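Local coordinates for NAD(P)-dependent oxidoreductase (Pseudomonas putida, PDB 7A3W), which uses NADPH to reduce imines and probably also carries out conjugate reduction and reductive amination, as a multifunctional imine reductase, at residues Ala124-Cys128 with Tyr177-Tyr181; Ser143-Tyr149 with Phe165-Thr171. All blocks are in the same frame, centred on the assembly; numbering follows the deposited sequence.

Contact 1: Ala124-Cys128 with Tyr177-Tyr181. With NDP (NADPH dihydro-nicotinamide-adenine-dinucleotide phosphate), chain F.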
# COMPACT_ATOMS: atom_id res chain seq x y z
N ALA B 124 9.20 -19.38 -10.02
CA ALA B 124 8.80 -18.05 -10.53
C ALA B 124 7.54 -17.57 -9.80
O ALA B 124 6.88 -18.35 -9.08
CB ALA B 124 8.64 -18.07 -12.03
N GLY B 125 7.32 -16.27 -9.85
CA GLY B 125 6.18 -15.65 -9.17
C GLY B 125 5.70 -14.49 -10.02
O GLY B 125 6.53 -13.62 -10.35
N ILE B 126 4.43 -14.53 -10.40
CA ILE B 126 3.82 -13.52 -11.31
C ILE B 126 3.31 -12.35 -10.47
O ILE B 126 2.46 -12.55 -9.57
CB ILE B 126 2.72 -14.12 -12.19
CG1 ILE B 126 3.20 -15.35 -12.96
CG2 ILE B 126 2.17 -13.04 -13.10
CD1 ILE B 126 2.12 -16.19 -13.59
N MET B 127 3.80 -11.15 -10.75
CA MET B 127 3.53 -9.94 -9.95
C MET B 127 2.54 -9.04 -10.70
O MET B 127 2.80 -7.83 -10.87
CB MET B 127 4.85 -9.23 -9.63
CG MET B 127 5.99 -10.17 -9.16
SD MET B 127 5.45 -11.40 -7.88
CE MET B 127 5.19 -10.34 -6.47
N CYS B 128 1.40 -9.59 -11.09
CA CYS B 128 0.36 -8.86 -11.86
C CYS B 128 -0.90 -9.71 -12.00
O CYS B 128 -0.88 -10.92 -11.69
CB CYS B 128 0.85 -8.45 -13.25
SG CYS B 128 1.05 -9.82 -14.42
N TYR B 177 8.44 -13.49 -2.99
CA TYR B 177 7.11 -13.48 -3.67
C TYR B 177 6.02 -13.39 -2.61
O TYR B 177 5.15 -12.51 -2.70
CB TYR B 177 6.99 -14.75 -4.52
CG TYR B 177 5.64 -15.13 -5.06
CD1 TYR B 177 5.17 -14.54 -6.23
CD2 TYR B 177 4.89 -16.14 -4.49
CE1 TYR B 177 3.97 -14.93 -6.81
CE2 TYR B 177 3.66 -16.51 -5.03
CZ TYR B 177 3.22 -15.92 -6.21
OH TYR B 177 2.04 -16.29 -6.81
N LEU B 178 6.07 -14.24 -1.60
CA LEU B 178 5.01 -14.25 -0.58
C LEU B 178 5.07 -12.96 0.28
O LEU B 178 3.98 -12.42 0.63
CB LEU B 178 5.15 -15.51 0.26
CG LEU B 178 4.93 -16.85 -0.45
CD1 LEU B 178 5.16 -17.99 0.54
CD2 LEU B 178 3.55 -16.97 -1.06
N ALA B 179 6.27 -12.44 0.55
CA ALA B 179 6.46 -11.20 1.35
C ALA B 179 5.87 -10.01 0.56
O ALA B 179 5.15 -9.20 1.14
CB ALA B 179 7.92 -11.00 1.67
N LEU B 180 6.16 -9.92 -0.74
CA LEU B 180 5.59 -8.83 -1.58
C LEU B 180 4.06 -8.92 -1.66
O LEU B 180 3.40 -7.87 -1.61
CB LEU B 180 6.23 -8.89 -2.96
CG LEU B 180 7.71 -8.54 -2.98
CD1 LEU B 180 8.37 -8.94 -4.28
CD2 LEU B 180 7.91 -7.05 -2.73
N TYR B 181 3.47 -10.11 -1.69
CA TYR B 181 2.00 -10.26 -1.73
C TYR B 181 1.41 -10.06 -0.33
O TYR B 181 0.29 -9.60 -0.26
CB TYR B 181 1.61 -11.56 -2.42
CG TYR B 181 1.47 -11.39 -3.91
CD1 TYR B 181 0.50 -10.54 -4.41
CD2 TYR B 181 2.24 -12.11 -4.81
CE1 TYR B 181 0.36 -10.34 -5.78
CE2 TYR B 181 2.06 -11.98 -6.18
CZ TYR B 181 1.10 -11.10 -6.67
OH TYR B 181 0.87 -10.95 -8.01
PA NDP F . -7.57 -20.64 -11.65
O1A NDP F . -8.18 -19.82 -12.75
O2A NDP F . -8.38 -21.16 -10.49
O5B NDP F . -6.87 -21.89 -12.37
C5B NDP F . -6.39 -23.00 -11.59
C4B NDP F . -5.73 -23.95 -12.56
O4B NDP F . -5.20 -25.10 -11.82
C3B NDP F . -6.64 -24.54 -13.64
O3B NDP F . -5.85 -24.79 -14.78
C2B NDP F . -7.11 -25.82 -12.96
O2B NDP F . -7.57 -26.88 -13.81
C1B NDP F . -5.78 -26.26 -12.37
N9A NDP F . -5.91 -27.26 -11.34
C8A NDP F . -6.54 -27.18 -10.12
N7A NDP F . -6.48 -28.30 -9.44
C5A NDP F . -5.73 -29.15 -10.23
C6A NDP F . -5.30 -30.48 -10.08
N6A NDP F . -5.55 -31.22 -8.99
N1A NDP F . -4.57 -31.02 -11.08
C2A NDP F . -4.31 -30.28 -12.17
N3A NDP F . -4.67 -29.03 -12.44
C4A NDP F . -5.38 -28.52 -11.42
O3 NDP F . -6.27 -19.97 -11.02
PN NDP F . -5.35 -18.82 -11.69
O1N NDP F . -6.00 -17.54 -11.29
O2N NDP F . -5.16 -19.08 -13.15
O5D NDP F . -4.03 -18.97 -10.83
C5D NDP F . -3.01 -19.96 -11.12
C4D NDP F . -1.81 -19.67 -10.24
O4D NDP F . -1.24 -18.38 -10.59
C3D NDP F . -2.09 -19.63 -8.73
O3D NDP F . -1.07 -20.35 -8.05
C2D NDP F . -2.11 -18.14 -8.43
O2D NDP F . -1.80 -17.87 -7.07
C1D NDP F . -1.11 -17.58 -9.45
N1N NDP F . -1.37 -16.17 -9.85
C2N NDP F . -2.57 -15.76 -10.40
C3N NDP F . -2.85 -14.42 -10.60
C7N NDP F . -4.13 -13.94 -11.19
O7N NDP F . -4.33 -12.73 -11.21
N7N NDP F . -5.01 -14.78 -11.72
C4N NDP F . -1.81 -13.41 -10.30
C5N NDP F . -0.59 -13.95 -9.76
C6N NDP F . -0.37 -15.24 -9.66
P2B NDP F . -9.13 -26.82 -14.23
O1X NDP F . -9.88 -26.61 -12.92
O2X NDP F . -9.31 -25.76 -15.30
O3X NDP F . -9.27 -28.23 -14.77
O HOH W 1 2.74 -16.78 -9.51
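A chi1 of 167° swings the Tyr-177 ring away from its own amide and beside its carbonyl carbon, bringing the phenol obliquely against Gly-125, while Met-127, bent at both chi2 and chi3, curls its thioether back to the two tyrosines of the helix. CD1 of Tyr-177 lies 3.3 Å from CA of Gly-125, so the ring packs directly on the bare glycine CA. The sulfur of Met-127 sits at the edge of the Tyr-177 ring, 3.6 Å from its CD1, and approaches the Tyr-181 ring obliquely, a Met-aromatic contact with each. Its methyl CE goes further, to 3.5 Å from CE2 of Tyr-181, and also rests on CB of Leu-180. Here the last strand of the Rossmann-type nucleotide-binding domain before the antiparallel strand 140-144 meets helix 173-200, the long helix that leads into the all-helical C-terminal domain. Tyr-181 gives its hydroxyl proton to Ile-126 O (OH to O 2.7 Å), in the carbonyl plane and on a lone pair, with a C=O...donor angle of 135°. Tyr-177 reaches the same backbone less directly: one water takes the amide of Ile-126, N to water 3.0 Å, and is hydrogen-bonded to Tyr-177 OH, which is also hydrogen-bonded to Thr-101 OG1. Both hydroxyls border the NADPH nicotinamide, where Ile-126 O stands 3.4 Å from C5N and Cys-128 O lies 3.0 Å from C4N, the carbon that carries the transferable hydride. Met-215 of the second subunit packs against both Met-127 and Tyr-181.

Contact 2: Ser143-Tyr149 with Phe165-Thr171; sequences SGNSDAY and FLGADPT
Two glycines with positive phi, Gly-144 and Gly-167, are joined by a backbone hydrogen bond, from Gly-144 N to Gly-167 O at 3.0 Å with an N-H...O angle of 159°. The chains lie close enough for CA-H...O contacts as well: CA of Ala-168 points at Gly-144 O (3.1 Å), and CA of Gly-144 approaches Ala-168 O. Ser-143 turns OG between its backbone N and carbonyl carbon (chi1 75°), which sets the hydroxyl among main-chain groups of the loop, 3.0 Å from Asp-169 O and 2.9 Å from Pro-170 O. OG also accepts from Cys-173 N, while its one proton has both carbonyls within reach. CZ of Phe-165 meets Gly-144 O at the ring edge, in plane, and also lies 3.9 Å from CB of Ser-146, which approaches the ring obliquely. The Tyr-149 ring runs nearly parallel to it, planes at 17°, but slid aside with little overlap; Tyr-149 CD2 and Phe-165 CD1 are closest, at 3.7 Å. Strands 140-144 and 164-165, parallel neighbours linked by helix 146-157, form a beta-alpha-beta unit at the end of the sheet, and the contact packs the start of that helix against the exit of strand 164-165. Asn-145, in the turn after strand 140-144, N-caps the helix, its OD1 accepting from Ala-148 N. In the facing loop, Asp-169 forms an Asx turn, with Thr-171 N and OG1 both reaching OD1 from the same face. Two such donors would probably favour the ionised carboxylate, while neutral main-chain groups, one hydroxyl and aromatic packing join the segments.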
# COMPACT_ATOMS: atom_id res chain seq x y z
N SER B 143 13.88 -17.57 -9.78
CA SER B 143 15.07 -18.09 -9.07
C SER B 143 15.32 -19.53 -9.49
O SER B 143 14.37 -20.24 -9.86
CB SER B 143 14.96 -17.94 -7.58
OG SER B 143 14.06 -18.90 -7.03
N GLY B 144 16.59 -19.94 -9.48
CA GLY B 144 16.97 -21.32 -9.82
C GLY B 144 18.04 -21.29 -10.88
O GLY B 144 18.83 -20.34 -10.91
N ASN B 145 18.05 -22.31 -11.73
CA ASN B 145 19.15 -22.58 -12.67
C ASN B 145 19.38 -21.34 -13.52
O ASN B 145 18.49 -20.96 -14.30
CB ASN B 145 18.80 -23.82 -13.48
CG ASN B 145 19.95 -24.27 -14.33
OD1 ASN B 145 20.57 -23.46 -15.01
ND2 ASN B 145 20.18 -25.57 -14.31
N SER B 146 20.54 -20.72 -13.34
CA SER B 146 20.88 -19.45 -14.00
C SER B 146 21.07 -19.67 -15.51
O SER B 146 20.58 -18.82 -16.29
CB SER B 146 22.08 -18.81 -13.37
OG SER B 146 22.44 -17.67 -14.11
N ASP B 147 21.75 -20.74 -15.90
CA ASP B 147 22.03 -21.04 -17.33
C ASP B 147 20.69 -21.22 -18.05
O ASP B 147 20.49 -20.65 -19.15
CB ASP B 147 22.96 -22.25 -17.48
CG ASP B 147 24.41 -21.98 -17.05
OD1 ASP B 147 24.75 -20.80 -16.82
OD2 ASP B 147 25.18 -22.94 -16.94
N ALA B 148 19.78 -21.97 -17.42
CA ALA B 148 18.44 -22.31 -17.95
C ALA B 148 17.59 -21.04 -18.07
O ALA B 148 17.04 -20.76 -19.15
CB ALA B 148 17.79 -23.34 -17.06
N TYR B 149 17.53 -20.24 -17.01
CA TYR B 149 16.78 -18.96 -17.06
C TYR B 149 17.31 -18.09 -18.20
O TYR B 149 16.54 -17.63 -19.05
CB TYR B 149 16.85 -18.20 -15.74
CG TYR B 149 16.20 -16.85 -15.88
CD1 TYR B 149 14.82 -16.75 -15.99
CD2 TYR B 149 16.96 -15.69 -16.00
CE1 TYR B 149 14.20 -15.53 -16.22
CE2 TYR B 149 16.35 -14.46 -16.17
CZ TYR B 149 14.97 -14.38 -16.31
OH TYR B 149 14.37 -13.18 -16.49
N PHE B 165 15.59 -11.66 -11.90
CA PHE B 165 16.24 -12.93 -11.50
C PHE B 165 16.84 -12.72 -10.11
O PHE B 165 17.77 -11.92 -9.99
CB PHE B 165 17.24 -13.39 -12.55
CG PHE B 165 17.87 -14.71 -12.20
CD1 PHE B 165 17.17 -15.90 -12.34
CD2 PHE B 165 19.15 -14.76 -11.69
CE1 PHE B 165 17.74 -17.12 -12.01
CE2 PHE B 165 19.73 -15.98 -11.35
CZ PHE B 165 19.03 -17.15 -11.51
N LEU B 166 16.30 -13.40 -9.10
CA LEU B 166 16.63 -13.19 -7.66
C LEU B 166 17.80 -14.06 -7.20
O LEU B 166 18.23 -13.88 -6.04
CB LEU B 166 15.40 -13.52 -6.80
CG LEU B 166 14.17 -12.65 -7.07
CD1 LEU B 166 13.04 -13.02 -6.13
CD2 LEU B 166 14.51 -11.18 -6.96
N GLY B 167 18.29 -14.96 -8.05
CA GLY B 167 19.47 -15.79 -7.71
C GLY B 167 19.27 -17.24 -8.06
O GLY B 167 18.15 -17.63 -8.49
N ALA B 168 20.33 -18.02 -7.90
CA ALA B 168 20.44 -19.41 -8.39
C ALA B 168 19.70 -20.38 -7.48
O ALA B 168 19.45 -21.48 -7.92
CB ALA B 168 21.90 -19.78 -8.51
N ASP B 169 19.34 -20.00 -6.27
CA ASP B 169 18.68 -20.98 -5.36
C ASP B 169 17.23 -21.10 -5.80
O ASP B 169 16.49 -20.13 -5.79
CB ASP B 169 18.80 -20.55 -3.91
CG ASP B 169 18.33 -21.60 -2.92
OD1 ASP B 169 17.54 -22.47 -3.29
OD2 ASP B 169 18.84 -21.55 -1.80
N PRO B 170 16.74 -22.29 -6.21
CA PRO B 170 15.34 -22.43 -6.58
C PRO B 170 14.38 -21.93 -5.49
O PRO B 170 13.30 -21.46 -5.83
CB PRO B 170 15.18 -23.95 -6.82
CG PRO B 170 16.43 -24.59 -6.28
CD PRO B 170 17.50 -23.54 -6.37
N THR B 171 14.78 -21.99 -4.21
CA THR B 171 13.91 -21.59 -3.07
C THR B 171 13.97 -20.07 -2.83
O THR B 171 13.24 -19.62 -1.95
CB THR B 171 14.25 -22.33 -1.77
OG1 THR B 171 15.58 -22.00 -1.38
CG2 THR B 171 14.07 -23.83 -1.87

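Overall arrangement
From the N terminus, the chain builds the parallel strands of the nucleotide-binding sheet before strand 120-126 delivers the first half of contact 1. It then turns back through the antiparallel strand 140-144, whose end opens contact 2, and passes along helix 146-157 to the edge strand 164-165. The loop after that strand closes contact 2 across 15 intervening residues. Helix 173-200 follows and closes contact 1, so the shorter loop falls wholly within the longer one. Contact 2 ties together the edge of the sheet and the approach to this helix; contact 1, about 15 Å away between centres, joins the sheet to the helix beside the cofactor.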